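Local atomic coordinates of glucose-6-phosphate isomerase (Thermus thermophilus, PDB entry 1ZZG), a protein that probably catalyses the reversible isomerisation of glucose 6-phosphate to fructose 6-phosphate, a step shared by glycolysis and gluconeogenesis. Residues L298-P303 against Y351-E356; K290-Q295 against K344-A349; L53-R58 against G174-A179; N63-D68 against R152-V157. One frame throughout, in Å; residues are numbered along the deposited sequence.

The contacts form two pairs, one in each of the two sugar isomerase (SIS) domains expected of this family. Contacts 1 and 2 lie beside the mixed β-sheet, share helix 339-356 and have centres 11 Å apart; both also touch the second subunit. Contacts 3 and 4 belong to the five-stranded parallel sheet, with centres 12 Å apart, and meet directly where Phe178 N approaches Val157 O at 2.7 Å, a probable hydrogen bond between neighbouring strands. The two pairs are far from each other: the centres of contacts 1 and 3 are 47 Å apart. All four lie away from the predicted active-site residues Glu267 and Lys406.

Contact 1 (L298-P303 against Y351-E356); sequences LFREGP and YEALAE
Arg300 reaches over to the last turn of helix 339-356 and places one nitrogen, NH1, between two acceptors. Arg300 NH1 donates to the backbone Ala353 O at 2.7 Å, approaching from above the carbonyl plane, and to Glu356 OE1 at 3.0 Å in a salt bridge whose N-H...O angle is 154°. The carboxylate uses its anti lone pair, and both acceptors sit at the guanidinium edge, tilted a little out of its plane. Bends at chi2 (-85°) and chi3 (-64°) turn the arginine chain so that NH1 meets the helix. An arginine suits this place because its NE is left for a different acceptor, Gly401 O of the second subunit. Helices 296-301 and 339-356 both pack on strand 306-313 of the mixed β-sheet, in an α/β domain, and Phe299 and Leu354 make the apolar touch between them: Leu354 CD2 lies 3.5 Å from Phe299 CB, the two side chains running side by side. Carbonyls at the end of the shorter helix are also answered. Leu298 O accepts from Gly302 N at 2.7 Å, Phe299 O from Gln359 NE2, and Arg300 O from Arg278 NH1 of the second subunit.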
loop_
_atom_site.group_PDB
_atom_site.type_symbol
_atom_site.label_atom_id
_atom_site.label_comp_id
_atom_site.label_asym_id
_atom_site.label_seq_id
_atom_site.Cartn_x
_atom_site.Cartn_y
_atom_site.Cartn_z
ATOM N N LEU A 298 -9.269 0.058 -14.646
ATOM C CA LEU A 298 -9.850 1.390 -14.551
ATOM C C LEU A 298 -9.090 2.376 -15.442
ATOM O O LEU A 298 -9.699 3.230 -16.084
ATOM C CB LEU A 298 -9.821 1.896 -13.107
ATOM C CG LEU A 298 -10.085 3.399 -12.934
ATOM C CD1 LEU A 298 -11.564 3.691 -13.144
ATOM C CD2 LEU A 298 -9.664 3.844 -11.543
ATOM N N PHE A 299 -7.765 2.268 -15.479
ATOM C CA PHE A 299 -6.978 3.180 -16.302
ATOM C C PHE A 299 -7.275 2.964 -17.785
ATOM O O PHE A 299 -7.239 3.904 -18.577
ATOM C CB PHE A 299 -5.470 2.994 -16.059
ATOM C CG PHE A 299 -5.054 3.106 -14.608
ATOM C CD1 PHE A 299 -5.796 3.859 -13.702
ATOM C CD2 PHE A 299 -3.908 2.456 -14.156
ATOM C CE1 PHE A 299 -5.407 3.962 -12.363
ATOM C CE2 PHE A 299 -3.507 2.552 -12.820
ATOM C CZ PHE A 299 -4.258 3.306 -11.922
ATOM N N ARG A 300 -7.579 1.720 -18.143
ATOM C CA ARG A 300 -7.856 1.344 -19.523
ATOM C C ARG A 300 -9.234 1.739 -20.061
ATOM O O ARG A 300 -9.340 2.234 -21.184
ATOM C CB ARG A 300 -7.672 -0.171 -19.688
ATOM C CG ARG A 300 -6.230 -0.663 -19.616
ATOM C CD ARG A 300 -5.550 -0.551 -20.975
ATOM N NE ARG A 300 -6.179 -1.426 -21.962
ATOM C CZ ARG A 300 -6.091 -1.256 -23.278
ATOM N NH1 ARG A 300 -5.396 -0.238 -23.773
ATOM N NH2 ARG A 300 -6.712 -2.097 -24.104
ATOM N N GLU A 301 -10.285 1.536 -19.277
ATOM C CA GLU A 301 -11.626 1.845 -19.760
ATOM C C GLU A 301 -12.387 2.870 -18.938
ATOM O O GLU A 301 -13.522 3.215 -19.264
ATOM C CB GLU A 301 -12.439 0.553 -19.866
ATOM C CG GLU A 301 -11.689 -0.557 -20.579
ATOM C CD GLU A 301 -12.582 -1.716 -20.987
ATOM O OE1 GLU A 301 -13.326 -2.247 -20.128
ATOM O OE2 GLU A 301 -12.527 -2.095 -22.175
ATOM N N GLY A 302 -11.761 3.351 -17.869
ATOM C CA GLY A 302 -12.400 4.349 -17.036
ATOM C C GLY A 302 -12.123 5.738 -17.586
ATOM O O GLY A 302 -11.503 5.868 -18.638
ATOM N N PRO A 303 -12.559 6.798 -16.890
ATOM C CA PRO A 303 -12.352 8.187 -17.322
ATOM C C PRO A 303 -10.893 8.539 -17.621
ATOM O O PRO A 303 -9.973 8.003 -17.002
ATOM C CB PRO A 303 -12.893 9.000 -16.146
ATOM C CG PRO A 303 -13.934 8.095 -15.550
ATOM C CD PRO A 303 -13.260 6.748 -15.596
ATOM N N TYR A 351 2.784 0.041 -20.327
ATOM C CA TYR A 351 3.076 1.428 -20.665
ATOM C C TYR A 351 2.381 1.735 -21.995
ATOM O O TYR A 351 1.672 2.739 -22.127
ATOM C CB TYR A 351 4.598 1.613 -20.768
ATOM C CG TYR A 351 5.073 3.006 -21.131
ATOM C CD1 TYR A 351 4.350 4.143 -20.758
ATOM C CD2 TYR A 351 6.275 3.187 -21.817
ATOM C CE1 TYR A 351 4.814 5.425 -21.063
ATOM C CE2 TYR A 351 6.748 4.459 -22.126
ATOM C CZ TYR A 351 6.016 5.571 -21.747
ATOM O OH TYR A 351 6.486 6.823 -22.052
ATOM N N GLU A 352 2.562 0.845 -22.965
ATOM C CA GLU A 352 1.945 1.011 -24.278
ATOM C C GLU A 352 0.417 0.875 -24.217
ATOM O O GLU A 352 -0.303 1.627 -24.873
ATOM C CB GLU A 352 2.502 -0.020 -25.264
ATOM C CG GLU A 352 2.099 0.244 -26.709
ATOM C CD GLU A 352 2.502 -0.873 -27.655
ATOM O OE1 GLU A 352 3.609 -1.432 -27.490
ATOM O OE2 GLU A 352 1.712 -1.180 -28.574
ATOM N N ALA A 353 -0.080 -0.082 -23.434
ATOM C CA ALA A 353 -1.524 -0.285 -23.325
ATOM C C ALA A 353 -2.200 0.945 -22.737
ATOM O O ALA A 353 -3.269 1.361 -23.187
ATOM C CB ALA A 353 -1.827 -1.519 -22.470
ATOM N N LEU A 354 -1.575 1.532 -21.724
ATOM C CA LEU A 354 -2.123 2.722 -21.094
ATOM C C LEU A 354 -2.225 3.853 -22.119
ATOM O O LEU A 354 -3.216 4.585 -22.159
ATOM C CB LEU A 354 -1.235 3.147 -19.921
ATOM C CG LEU A 354 -1.294 2.252 -18.681
ATOM C CD1 LEU A 354 -0.200 2.637 -17.683
ATOM C CD2 LEU A 354 -2.670 2.390 -18.054
ATOM N N ALA A 355 -1.203 3.985 -22.957
ATOM C CA ALA A 355 -1.204 5.028 -23.975
ATOM C C ALA A 355 -2.244 4.720 -25.054
ATOM O O ALA A 355 -2.910 5.626 -25.558
ATOM C CB ALA A 355 0.184 5.160 -24.594
ATOM N N GLU A 356 -2.389 3.439 -25.391
ATOM C CA GLU A 356 -3.352 3.001 -26.408
ATOM C C GLU A 356 -4.767 3.338 -25.954
ATOM O O GLU A 356 -5.640 3.620 -26.772
ATOM C CB GLU A 356 -3.221 1.489 -26.637
ATOM C CG GLU A 356 -3.950 0.919 -27.861
ATOM C CD GLU A 356 -5.464 0.814 -27.687
ATOM O OE1 GLU A 356 -5.936 0.634 -26.542
ATOM O OE2 GLU A 356 -6.184 0.889 -28.710
#

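Contact 2 (K290-Q295 against K344-A349); sequences KDQHAQ and KAEAEA
Gln292 and Glu346 cross obliquely, amide against carboxylate, joining the short 3-10 turn that follows strand 278-287 to helix 339-356 in the α/β domain built on the mixed sheet. Both side chains set off alike, with CG opposite the carbonyl carbon (chi1 -63° in each), and both run on extended; length is what lets them span backbones whose nearest CA atoms, those of Gln292 and Glu346, are 8.9 Å apart. Gln292 NE2 donates to Glu346 OE1 at 2.9 Å, a bent bond of 141° met on the anti side and out of the carboxylate plane; the amide and carboxylate planes are themselves nearly perpendicular. The other half of the amide turns toward the helix, with Gln292 OE1 3.4 Å from Glu346 CB, and takes its strongest bond from Tyr250 OH. A glutamine suits the site because it can donate and accept at once. A leucine here would probably cost Tyr250 OH and Glu346 OE1 the amide that each meets. Glu346 OE1 also lies close to Glu131 OE2 of the second subunit, a like charge that the amide N-H may partly offset. Within the same segment, Gln295, in the loop beyond the 3-10 turn, bonds through NE2 to Asp291 OD1 at 3.0 Å, nearly straight at 172° and striking the carboxylate from well above its plane.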
loop_
_atom_site.group_PDB
_atom_site.type_symbol
_atom_site.label_atom_id
_atom_site.label_comp_id
_atom_site.label_asym_id
_atom_site.label_seq_id
_atom_site.Cartn_x
_atom_site.Cartn_y
_atom_site.Cartn_z
ATOM N N LYS A 290 1.575 -6.424 -10.527
ATOM C CA LYS A 290 0.365 -6.752 -9.767
ATOM C C LYS A 290 -0.836 -5.829 -10.011
ATOM O O LYS A 290 -1.984 -6.285 -10.012
ATOM C CB LYS A 290 0.663 -6.840 -8.256
ATOM C CG LYS A 290 0.853 -5.501 -7.551
ATOM C CD LYS A 290 1.159 -5.682 -6.059
ATOM C CE LYS A 290 2.497 -6.387 -5.845
ATOM N NZ LYS A 290 2.905 -6.477 -4.409
ATOM N N ASP A 291 -0.598 -4.540 -10.232
ATOM C CA ASP A 291 -1.724 -3.649 -10.465
ATOM C C ASP A 291 -2.326 -3.721 -11.869
ATOM O O ASP A 291 -3.277 -3.005 -12.186
ATOM C CB ASP A 291 -1.362 -2.218 -10.072
ATOM C CG ASP A 291 -1.587 -1.970 -8.590
ATOM O OD1 ASP A 291 -2.700 -2.296 -8.119
ATOM O OD2 ASP A 291 -0.677 -1.468 -7.899
ATOM N N GLN A 292 -1.781 -4.601 -12.703
ATOM C CA GLN A 292 -2.328 -4.813 -14.039
ATOM C C GLN A 292 -3.547 -5.692 -13.749
ATOM O O GLN A 292 -4.437 -5.864 -14.587
ATOM C CB GLN A 292 -1.338 -5.582 -14.926
ATOM C CG GLN A 292 -0.016 -4.860 -15.191
ATOM C CD GLN A 292 1.019 -5.738 -15.890
ATOM O OE1 GLN A 292 2.172 -5.335 -16.060
ATOM N NE2 GLN A 292 0.612 -6.941 -16.294
ATOM N N HIS A 293 -3.567 -6.228 -12.529
ATOM C CA HIS A 293 -4.629 -7.105 -12.057
ATOM C C HIS A 293 -5.440 -6.424 -10.958
ATOM O O HIS A 293 -5.920 -7.098 -10.039
ATOM C CB HIS A 293 -4.033 -8.397 -11.478
ATOM C CG HIS A 293 -3.112 -9.124 -12.408
ATOM N ND1 HIS A 293 -3.531 -10.161 -13.213
ATOM C CD2 HIS A 293 -1.788 -8.972 -12.650
ATOM C CE1 HIS A 293 -2.505 -10.619 -13.908
ATOM N NE2 HIS A 293 -1.435 -9.915 -13.584
ATOM N N ALA A 294 -5.585 -5.101 -11.025
ATOM C CA ALA A 294 -6.349 -4.399 -9.999
ATOM C C ALA A 294 -6.754 -2.973 -10.363
ATOM O O ALA A 294 -7.922 -2.605 -10.234
ATOM C CB ALA A 294 -5.572 -4.393 -8.679
ATOM N N GLN A 295 -5.801 -2.163 -10.807
ATOM C CA GLN A 295 -6.125 -0.783 -11.147
ATOM C C GLN A 295 -6.066 -0.461 -12.637
ATOM O O GLN A 295 -6.741 0.462 -13.099
ATOM C CB GLN A 295 -5.205 0.173 -10.386
ATOM C CG GLN A 295 -5.261 0.010 -8.878
ATOM C CD GLN A 295 -4.413 1.042 -8.154
ATOM O OE1 GLN A 295 -4.773 2.218 -8.073
ATOM N NE2 GLN A 295 -3.279 0.605 -7.627
ATOM N N LYS A 344 10.119 -6.854 -17.345
ATOM C CA LYS A 344 10.363 -5.789 -18.319
ATOM C C LYS A 344 9.311 -5.790 -19.421
ATOM O O LYS A 344 8.791 -4.748 -19.798
ATOM C CB LYS A 344 11.745 -5.963 -18.963
ATOM C CG LYS A 344 12.576 -4.685 -19.095
ATOM C CD LYS A 344 11.729 -3.450 -19.323
ATOM C CE LYS A 344 12.598 -2.205 -19.457
ATOM N NZ LYS A 344 12.985 -1.944 -20.868
ATOM N N ALA A 345 9.015 -6.973 -19.944
ATOM C CA ALA A 345 8.026 -7.100 -21.000
ATOM C C ALA A 345 6.667 -6.587 -20.537
ATOM O O ALA A 345 5.987 -5.874 -21.273
ATOM C CB ALA A 345 7.917 -8.555 -21.438
ATOM N N GLU A 346 6.271 -6.945 -19.318
ATOM C CA GLU A 346 4.981 -6.500 -18.803
ATOM C C GLU A 346 4.942 -4.991 -18.586
ATOM O O GLU A 346 3.909 -4.351 -18.795
ATOM C CB GLU A 346 4.648 -7.208 -17.489
ATOM C CG GLU A 346 4.504 -8.713 -17.615
ATOM C CD GLU A 346 3.758 -9.308 -16.444
ATOM O OE1 GLU A 346 2.525 -9.127 -16.377
ATOM O OE2 GLU A 346 4.403 -9.938 -15.581
ATOM N N ALA A 347 6.067 -4.426 -18.164
ATOM C CA ALA A 347 6.140 -2.989 -17.925
ATOM C C ALA A 347 5.975 -2.240 -19.251
ATOM O O ALA A 347 5.143 -1.338 -19.366
ATOM C CB ALA A 347 7.479 -2.636 -17.274
ATOM N N GLU A 348 6.762 -2.631 -20.251
ATOM C CA GLU A 348 6.695 -1.992 -21.565
ATOM C C GLU A 348 5.301 -2.170 -22.150
ATOM O O GLU A 348 4.723 -1.231 -22.696
ATOM C CB GLU A 348 7.725 -2.602 -22.526
ATOM C CG GLU A 348 9.196 -2.359 -22.175
ATOM C CD GLU A 348 9.623 -0.903 -22.311
ATOM O OE1 GLU A 348 8.944 -0.133 -23.031
ATOM O OE2 GLU A 348 10.654 -0.534 -21.709
ATOM N N ALA A 349 4.770 -3.383 -22.021
ATOM C CA ALA A 349 3.449 -3.719 -22.535
ATOM C C ALA A 349 2.362 -2.850 -21.914
ATOM O O ALA A 349 1.507 -2.319 -22.618
ATOM C CB ALA A 349 3.153 -5.193 -22.275
#

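Contact 3 (L53-R58 against G174-A179)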
loop_
_atom_site.group_PDB
_atom_site.type_symbol
_atom_site.label_atom_id
_atom_site.label_comp_id
_atom_site.label_asym_id
_atom_site.label_seq_id
_atom_site.Cartn_x
_atom_site.Cartn_y
_atom_site.Cartn_z
ATOM N N LEU A 53 27.022 10.214 7.662
ATOM C CA LEU A 53 26.914 8.801 7.306
ATOM C C LEU A 53 28.046 7.973 7.919
ATOM O O LEU A 53 27.866 6.790 8.204
ATOM C CB LEU A 53 26.888 8.600 5.786
ATOM C CG LEU A 53 28.217 8.514 5.040
ATOM C CD1 LEU A 53 27.960 8.048 3.613
ATOM C CD2 LEU A 53 28.915 9.868 5.072
ATOM N N ARG A 54 29.209 8.585 8.117
ATOM C CA ARG A 54 30.325 7.867 8.726
ATOM C C ARG A 54 29.982 7.613 10.190
ATOM O O ARG A 54 30.197 6.518 10.713
ATOM C CB ARG A 54 31.622 8.675 8.611
ATOM C CG ARG A 54 32.153 8.736 7.190
ATOM C CD ARG A 54 33.522 9.386 7.112
ATOM N NE ARG A 54 34.082 9.248 5.771
ATOM C CZ ARG A 54 35.278 9.695 5.404
ATOM N NH1 ARG A 54 36.053 10.321 6.279
ATOM N NH2 ARG A 54 35.702 9.513 4.159
ATOM N N GLU A 55 29.426 8.636 10.833
ATOM C CA GLU A 55 29.011 8.556 12.228
ATOM C C GLU A 55 27.945 7.462 12.377
ATOM O O GLU A 55 27.924 6.725 13.367
ATOM C CB GLU A 55 28.445 9.906 12.662
ATOM C CG GLU A 55 28.006 9.979 14.107
ATOM C CD GLU A 55 27.337 11.305 14.439
ATOM O OE1 GLU A 55 27.931 12.366 14.145
ATOM O OE2 GLU A 55 26.219 11.285 14.995
ATOM N N VAL A 56 27.059 7.367 11.389
ATOM C CA VAL A 56 26.009 6.354 11.401
ATOM C C VAL A 56 26.640 4.966 11.264
ATOM O O VAL A 56 26.309 4.045 12.014
ATOM C CB VAL A 56 25.000 6.582 10.245
ATOM C CG1 VAL A 56 24.072 5.377 10.096
ATOM C CG2 VAL A 56 24.185 7.839 10.521
ATOM N N ARG A 57 27.558 4.818 10.313
ATOM C CA ARG A 57 28.224 3.538 10.105
ATOM C C ARG A 57 28.985 3.083 11.351
ATOM O O ARG A 57 28.902 1.923 11.750
ATOM C CB ARG A 57 29.203 3.620 8.929
ATOM C CG ARG A 57 28.577 3.553 7.537
ATOM C CD ARG A 57 29.680 3.649 6.480
ATOM N NE ARG A 57 29.209 3.524 5.100
ATOM C CZ ARG A 57 28.643 2.431 4.605
ATOM N NH1 ARG A 57 28.474 1.371 5.381
ATOM N NH2 ARG A 57 28.264 2.391 3.335
ATOM N N ARG A 58 29.735 3.992 11.961
ATOM C CA ARG A 58 30.501 3.628 13.147
ATOM C C ARG A 58 29.592 3.155 14.277
ATOM O O ARG A 58 29.918 2.205 14.991
ATOM C CB ARG A 58 31.361 4.807 13.607
ATOM C CG ARG A 58 32.487 5.164 12.632
ATOM C CD ARG A 58 33.421 3.975 12.362
ATOM N NE ARG A 58 33.006 3.131 11.238
ATOM C CZ ARG A 58 33.056 3.501 9.960
ATOM N NH1 ARG A 58 33.500 4.708 9.632
ATOM N NH2 ARG A 58 32.672 2.663 9.005
ATOM N N GLY A 174 21.120 10.067 28.570
ATOM C CA GLY A 174 22.402 9.697 27.996
ATOM C C GLY A 174 22.245 8.678 26.883
ATOM O O GLY A 174 23.001 7.702 26.796
ATOM N N LEU A 175 21.255 8.909 26.028
ATOM C CA LEU A 175 20.979 8.013 24.914
ATOM C C LEU A 175 21.683 8.482 23.653
ATOM O O LEU A 175 21.906 9.679 23.465
ATOM C CB LEU A 175 19.474 7.963 24.640
ATOM C CG LEU A 175 18.582 7.657 25.843
ATOM C CD1 LEU A 175 17.126 7.712 25.420
ATOM C CD2 LEU A 175 18.937 6.290 26.414
ATOM N N LYS A 176 22.039 7.540 22.788
ATOM C CA LYS A 176 22.672 7.908 21.531
ATOM C C LYS A 176 21.583 8.647 20.769
ATOM O O LYS A 176 20.410 8.268 20.818
ATOM C CB LYS A 176 23.087 6.674 20.736
ATOM C CG LYS A 176 23.831 7.002 19.449
ATOM C CD LYS A 176 25.187 7.632 19.750
ATOM C CE LYS A 176 25.986 7.889 18.480
ATOM N NZ LYS A 176 25.313 8.893 17.619
ATOM N N ALA A 177 21.957 9.710 20.075
ATOM C CA ALA A 177 20.966 10.467 19.330
ATOM C C ALA A 177 21.532 10.995 18.026
ATOM O O ALA A 177 22.694 11.401 17.946
ATOM C CB ALA A 177 20.440 11.616 20.183
ATOM N N PHE A 178 20.697 10.960 16.999
ATOM C CA PHE A 178 21.071 11.445 15.688
ATOM C C PHE A 178 20.165 12.628 15.409
ATOM O O PHE A 178 19.068 12.719 15.958
ATOM C CB PHE A 178 20.887 10.340 14.649
ATOM C CG PHE A 178 21.965 9.295 14.690
ATOM C CD1 PHE A 178 23.207 9.538 14.111
ATOM C CD2 PHE A 178 21.741 8.071 15.308
ATOM C CE1 PHE A 178 24.209 8.577 14.142
ATOM C CE2 PHE A 178 22.733 7.098 15.347
ATOM C CZ PHE A 178 23.971 7.350 14.762
ATOM N N ALA A 179 20.623 13.527 14.547
ATOM C CA ALA A 179 19.869 14.729 14.258
ATOM C C ALA A 179 19.175 14.838 12.912
ATOM O O ALA A 179 19.709 14.443 11.878
ATOM C CB ALA A 179 20.778 15.944 14.443
#
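The ring of Phe178 is approached by Glu55 and Val56 of helix 52-61, both at a slant to its plane, along the CD1-CE1 side. Over one face, shifted toward the rim, sits the ammonium group of Lys176 from the same strand, with NZ 3.5 Å above the ring plane. The carboxylate of Glu55 is turned only 23° from the ring, and its OE2 lies 3.5 Å from Phe178 CE1; the two side chains slide past each other in opposite directions. Val56 adds the apolar touch, its CG2 standing 3.7 Å from Phe178 CE1. Glu55 is long enough to reach the strand: CG points opposite the backbone N (chi1 -178°) and the chain stays extended. Lys176 instead folds at chi2 and chi4, which brings its NZ to 3.7 Å from Glu55 OE2, a long salt bridge at the exposed margin of the contact. The buried flank is hydrophobic, since both Val56 and Phe178 also pack on Leu197 of helix 193-201, and there a large flat ring and a branched aliphatic group fit well. Replacing Phe178 with alanine would probably open a gap between helix and strand, leaving Val56 CG2 and Leu197 without the ring they share. Helix 52-61 runs roughly antiparallel to strand 176-179 (154° between the segment directions), with the segment axes 10.6 Å apart, while helix 165-173 covers Ala177 from across the strand. This is the layered α/β/α arrangement of an SIS domain, with strand 176-179 at the edge of its parallel sheet.

Contact 4 (N63-D68 against R152-V157); sequences NPWVED and RRHLVV
Trp65 packs closely against His154 on one side of this contact, while its indole nitrogen meets the guanidinium of the more exposed Arg153. In the tight part, Trp65 CH2 stands over one face of the imidazole, toward its rim, and Trp65 CZ3 comes to 3.3 Å from His154 CE1. The six-membered ring of the indole and the imidazole have centroids 4.3 Å apart and planes at 47°, an oblique pair. The histidine's ND1 bonds to Thr118 O, which helps fix the turn of the imidazole that the tryptophan meets. Trp65 adopts the crowded position, with CG between the backbone N and carbonyl carbon (chi1 53°), and this turns the indole back across the turn toward Asn63. Trp65 NE1 donates to Asn63 OD1 at 2.8 Å, in the carbonyl plane and on a lone pair, while Asn63 ND2 bonds to Tyr59 O; an asparagine therefore serves as both acceptor and donor. The outer part is looser. Arg153 lies extended and exposed; Trp65 NE1 stands over the centre of one face of its guanidinium, the planes 62° apart, with NE1 3.4 Å from Arg153 CZ. Its bonds to Asn63 OD1 are weak: 3.1 Å from Arg153 NE and 3.3 Å from Arg153 NH2. The type I turn from Asn63 to Val66 leads from helix 52-61 toward strand 68-72, and the 3-10 turn of 152-154 leads into strand 155-159. The contact thus joins two strand entrances on either side of strand 118-124, at the end of the parallel sheet where these strands begin, in an α/β SIS domain.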
loop_
_atom_site.group_PDB
_atom_site.type_symbol
_atom_site.label_atom_id
_atom_site.label_comp_id
_atom_site.label_asym_id
_atom_site.label_seq_id
_atom_site.Cartn_x
_atom_site.Cartn_y
_atom_site.Cartn_z
ATOM N N ASN A 63 27.497 -1.981 17.191
ATOM C CA ASN A 63 26.353 -2.737 17.695
ATOM C C ASN A 63 25.949 -3.885 16.786
ATOM O O ASN A 63 24.831 -3.918 16.273
ATOM C CB ASN A 63 25.173 -1.794 17.897
ATOM C CG ASN A 63 25.423 -0.799 19.005
ATOM O OD1 ASN A 63 25.294 -1.125 20.183
ATOM N ND2 ASN A 63 25.800 0.423 18.634
ATOM N N PRO A 64 26.857 -4.850 16.579
ATOM C CA PRO A 64 26.618 -6.020 15.730
ATOM C C PRO A 64 25.659 -7.038 16.348
ATOM O O PRO A 64 25.340 -8.048 15.727
ATOM C CB PRO A 64 28.018 -6.592 15.550
ATOM C CG PRO A 64 28.639 -6.319 16.896
ATOM C CD PRO A 64 28.218 -4.889 17.152
ATOM N N TRP A 65 25.207 -6.772 17.568
ATOM C CA TRP A 65 24.292 -7.673 18.268
ATOM C C TRP A 65 22.828 -7.526 17.848
ATOM O O TRP A 65 22.003 -8.385 18.160
ATOM C CB TRP A 65 24.385 -7.439 19.775
ATOM C CG TRP A 65 24.192 -6.001 20.143
ATOM C CD1 TRP A 65 25.165 -5.046 20.267
ATOM C CD2 TRP A 65 22.947 -5.334 20.366
ATOM N NE1 TRP A 65 24.599 -3.826 20.552
ATOM C CE2 TRP A 65 23.238 -3.973 20.617
ATOM C CE3 TRP A 65 21.610 -5.754 20.376
ATOM C CZ2 TRP A 65 22.238 -3.026 20.876
ATOM C CZ3 TRP A 65 20.614 -4.813 20.633
ATOM C CH2 TRP A 65 20.936 -3.465 20.879
ATOM N N VAL A 66 22.502 -6.441 17.153
ATOM C CA VAL A 66 21.124 -6.201 16.733
ATOM C C VAL A 66 20.614 -7.165 15.663
ATOM O O VAL A 66 21.208 -7.293 14.592
ATOM C CB VAL A 66 20.941 -4.753 16.208
ATOM C CG1 VAL A 66 19.526 -4.571 15.661
ATOM C CG2 VAL A 66 21.203 -3.753 17.326
ATOM N N GLU A 67 19.506 -7.839 15.969
ATOM C CA GLU A 67 18.870 -8.769 15.040
ATOM C C GLU A 67 17.492 -8.228 14.676
ATOM O O GLU A 67 16.927 -8.578 13.643
ATOM C CB GLU A 67 18.723 -10.156 15.665
ATOM C CG GLU A 67 19.979 -11.014 15.606
ATOM C CD GLU A 67 19.744 -12.429 16.114
ATOM O OE1 GLU A 67 18.705 -13.027 15.754
ATOM O OE2 GLU A 67 20.598 -12.949 16.862
ATOM N N ASP A 68 16.950 -7.383 15.545
ATOM C CA ASP A 68 15.644 -6.780 15.311
ATOM C C ASP A 68 15.733 -5.276 15.541
ATOM O O ASP A 68 16.188 -4.819 16.587
ATOM C CB ASP A 68 14.597 -7.410 16.237
ATOM C CG ASP A 68 14.295 -8.860 15.876
ATOM O OD1 ASP A 68 13.406 -9.100 15.028
ATOM O OD2 ASP A 68 14.964 -9.763 16.425
ATOM N N ARG A 152 19.400 1.447 28.192
ATOM C CA ARG A 152 19.829 2.620 27.435
ATOM C C ARG A 152 20.536 2.309 26.125
ATOM O O ARG A 152 20.397 3.057 25.156
ATOM C CB ARG A 152 20.724 3.509 28.295
ATOM C CG ARG A 152 20.005 4.067 29.507
ATOM C CD ARG A 152 20.822 5.114 30.247
ATOM N NE ARG A 152 20.055 5.642 31.370
ATOM C CZ ARG A 152 19.851 4.986 32.508
ATOM N NH1 ARG A 152 20.372 3.777 32.683
ATOM N NH2 ARG A 152 19.098 5.525 33.457
ATOM N N ARG A 153 21.290 1.214 26.083
ATOM C CA ARG A 153 22.008 0.862 24.868
ATOM C C ARG A 153 21.059 0.387 23.774
ATOM O O ARG A 153 21.415 0.398 22.596
ATOM C CB ARG A 153 23.042 -0.235 25.147
ATOM C CG ARG A 153 24.029 -0.442 24.001
ATOM C CD ARG A 153 24.971 -1.622 24.233
ATOM N NE ARG A 153 25.907 -1.780 23.119
ATOM C CZ ARG A 153 26.717 -2.824 22.953
ATOM N NH1 ARG A 153 26.716 -3.823 23.826
ATOM N NH2 ARG A 153 27.527 -2.874 21.905
ATOM N N HIS A 154 19.855 -0.027 24.168
ATOM C CA HIS A 154 18.873 -0.534 23.215
ATOM C C HIS A 154 17.893 0.519 22.684
ATOM O O HIS A 154 16.964 0.190 21.945
ATOM C CB HIS A 154 18.100 -1.699 23.847
ATOM C CG HIS A 154 18.943 -2.909 24.108
ATOM N ND1 HIS A 154 18.815 -4.076 23.386
ATOM C CD2 HIS A 154 19.949 -3.122 24.991
ATOM C CE1 HIS A 154 19.706 -4.955 23.811
ATOM N NE2 HIS A 154 20.407 -4.401 24.783
ATOM N N LEU A 155 18.098 1.777 23.064
ATOM C CA LEU A 155 17.237 2.864 22.605
ATOM C C LEU A 155 18.069 3.993 22.005
ATOM O O LEU A 155 18.922 4.580 22.674
ATOM C CB LEU A 155 16.390 3.415 23.758
ATOM C CG LEU A 155 15.504 4.616 23.403
ATOM C CD1 LEU A 155 14.496 4.217 22.336
ATOM C CD2 LEU A 155 14.784 5.115 24.650
ATOM N N VAL A 156 17.824 4.279 20.731
ATOM C CA VAL A 156 18.525 5.340 20.026
ATOM C C VAL A 156 17.475 6.315 19.498
ATOM O O VAL A 156 16.422 5.901 19.008
ATOM C CB VAL A 156 19.379 4.765 18.867
ATOM C CG1 VAL A 156 18.516 3.930 17.939
ATOM C CG2 VAL A 156 20.064 5.893 18.112
ATOM N N VAL A 157 17.760 7.608 19.601
ATOM C CA VAL A 157 16.812 8.632 19.169
ATOM C C VAL A 157 17.261 9.440 17.951
ATOM O O VAL A 157 18.436 9.766 17.805
ATOM C CB VAL A 157 16.525 9.612 20.338
ATOM C CG1 VAL A 157 15.539 10.682 19.915
ATOM C CG2 VAL A 157 15.981 8.843 21.526
#